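Local structure of putative methyltransferase (3LL7) at residues 105-110 against 206-211. The protein is probably an S-adenosylmethionine-dependent methyltransferase whose substrate is not established. Residues are numbered along the deposited sequence; the frame is centred on the assembly and turned at random. Where two conformers were deposited one is given.
With FMT (formic acid), chain D.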
# COMPACT_ATOMS: atom_id res chain seq x y z
N GLY A 105 -12.17 1.74 9.81
CA GLY A 105 -11.49 2.19 11.03
C GLY A 105 -10.14 1.52 11.30
O GLY A 105 -9.53 1.71 12.36
N ILE A 106 -9.64 0.74 10.34
CA ILE A 106 -8.37 0.07 10.60
C ILE A 106 -7.17 1.02 10.64
O ILE A 106 -6.22 0.77 11.39
CB ILE A 106 -8.11 -1.09 9.63
CG1 ILE A 106 -6.92 -1.91 10.13
CG2 ILE A 106 -7.93 -0.55 8.23
CD1 ILE A 106 -6.60 -3.12 9.29
N ASP A 107 -7.20 2.10 9.86
CA ASP A 107 -6.17 3.13 9.98
C ASP A 107 -6.30 3.83 11.34
O ASP A 107 -5.30 4.06 12.02
CB ASP A 107 -6.26 4.12 8.80
CG ASP A 107 -5.80 3.50 7.47
OD1 ASP A 107 -5.04 2.51 7.49
OD2 ASP A 107 -6.18 4.00 6.39
N PHE A 108 -7.53 4.17 11.74
CA PHE A 108 -7.74 4.86 13.00
C PHE A 108 -7.22 3.99 14.13
O PHE A 108 -6.51 4.49 15.00
CB PHE A 108 -9.23 5.14 13.25
CG PHE A 108 -9.51 5.84 14.53
CD1 PHE A 108 -9.20 7.19 14.67
CD2 PHE A 108 -10.17 5.18 15.58
CE1 PHE A 108 -9.51 7.89 15.86
CE2 PHE A 108 -10.47 5.87 16.77
CZ PHE A 108 -10.14 7.22 16.92
N ILE A 109 -7.52 2.70 14.08
CA ILE A 109 -7.04 1.75 15.11
C ILE A 109 -5.50 1.72 15.15
O ILE A 109 -4.90 1.72 16.24
CB ILE A 109 -7.62 0.32 14.88
CG1 ILE A 109 -9.16 0.33 15.01
CG2 ILE A 109 -7.02 -0.71 15.85
CD1 ILE A 109 -9.65 0.62 16.38
N ALA A 110 -4.87 1.76 13.97
CA ALA A 110 -3.39 1.75 13.91
C ALA A 110 -2.83 3.02 14.54
O ALA A 110 -1.82 2.95 15.22
CB ALA A 110 -2.89 1.59 12.48
N LEU A 206 -1.22 13.97 8.07
CA LEU A 206 -0.73 12.76 7.36
C LEU A 206 -1.83 12.36 6.38
O LEU A 206 -2.97 12.11 6.80
CB LEU A 206 -0.49 11.62 8.36
CG LEU A 206 0.10 10.31 7.79
CD1 LEU A 206 1.51 10.54 7.18
CD2 LEU A 206 0.10 9.19 8.83
N ALA A 207 -1.52 12.37 5.09
CA ALA A 207 -2.48 12.05 4.05
C ALA A 207 -2.06 10.76 3.37
O ALA A 207 -0.89 10.59 3.00
CB ALA A 207 -2.55 13.16 3.02
N LYS A 208 -3.02 9.85 3.23
CA LYS A 208 -2.79 8.60 2.52
C LYS A 208 -3.34 8.76 1.13
O LYS A 208 -4.53 9.04 0.95
CB LYS A 208 -3.51 7.44 3.21
CG LYS A 208 -3.41 6.13 2.40
CD LYS A 208 -4.34 5.10 3.05
CE LYS A 208 -5.09 4.30 2.04
NZ LYS A 208 -6.05 3.41 2.76
N LEU A 209 -2.48 8.55 0.13
CA LEU A 209 -2.85 8.80 -1.26
C LEU A 209 -2.78 7.53 -2.09
O LEU A 209 -2.04 6.60 -1.76
CB LEU A 209 -1.93 9.86 -1.86
CG LEU A 209 -1.85 11.21 -1.16
CD1 LEU A 209 -0.74 12.05 -1.79
CD2 LEU A 209 -3.18 11.94 -1.23
N SER A 210 -3.57 7.49 -3.17
CA SER A 210 -3.54 6.36 -4.09
C SER A 210 -2.16 6.13 -4.71
O SER A 210 -1.49 7.09 -5.06
CB SER A 210 -4.53 6.61 -5.24
OG SER A 210 -4.32 5.64 -6.25
N PRO A 211 -1.75 4.86 -4.89
CA PRO A 211 -0.52 4.59 -5.65
C PRO A 211 -0.56 5.07 -7.13
O PRO A 211 0.47 5.03 -7.80
CB PRO A 211 -0.36 3.06 -5.59
CG PRO A 211 -1.38 2.56 -4.72
CD PRO A 211 -2.45 3.61 -4.53
C FMT D . -9.68 2.27 6.77
O1 FMT D . -9.53 2.89 7.82
O2 FMT D . -10.68 1.58 6.53
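Asp107 and Lys208 reach each other by different torsions: the short acid keeps CG beside its own backbone N, opposite the carbonyl carbon (chi1 -71°), while the lysine starts out with CG opposite its backbone N and runs nearly straight until a bend at chi3 (139°) redirects its end. The two side chains cross at about a right angle. Asp107 OD2 and Lys208 NZ lie 3.7 Å apart, a long salt bridge, and Lys208 CD passes 4.0 Å from the same Asp107 OD2. This single pair joins the first turn of helix 106-112 to strand 204-209, across a backbone gap of 9.8 Å between Asp107 CA and Lys208 CA. Stronger partners hold both groups: Asp107 OD2 is hydrogen-bonded to Tyr168 OH and Asp107 OD1 to Ser79 OG, while Lys208 NZ bonds to Ser79 OG and forms a salt bridge with Asp170. Ser79 therefore bridges acid and amine. Beside them, a formate probably taken up from the crystallisation liquor sits at the N-terminal end of the helix. Its O1 receives a nearly straight hydrogen bond from Asp107 N (3.2 Å, 168°), and its carbon lies 3.6 Å from Ile106 CG2. Gly105 occupies the N-cap position of the helix. The glycine-rich turn after strand 96-99, leading into this helix, resembles the cofactor-binding motif of Rossmann-like methyltransferases, so the formate may mark part of that pocket. Chemically, the long Asp107-Lys208 separation suggests a mainly electrostatic attraction within a shared polar network; Lys208, paired with both Asp107 and Asp170, probably offsets their negative charge, and the helix N-terminus would help to make the site hospitable to an anion.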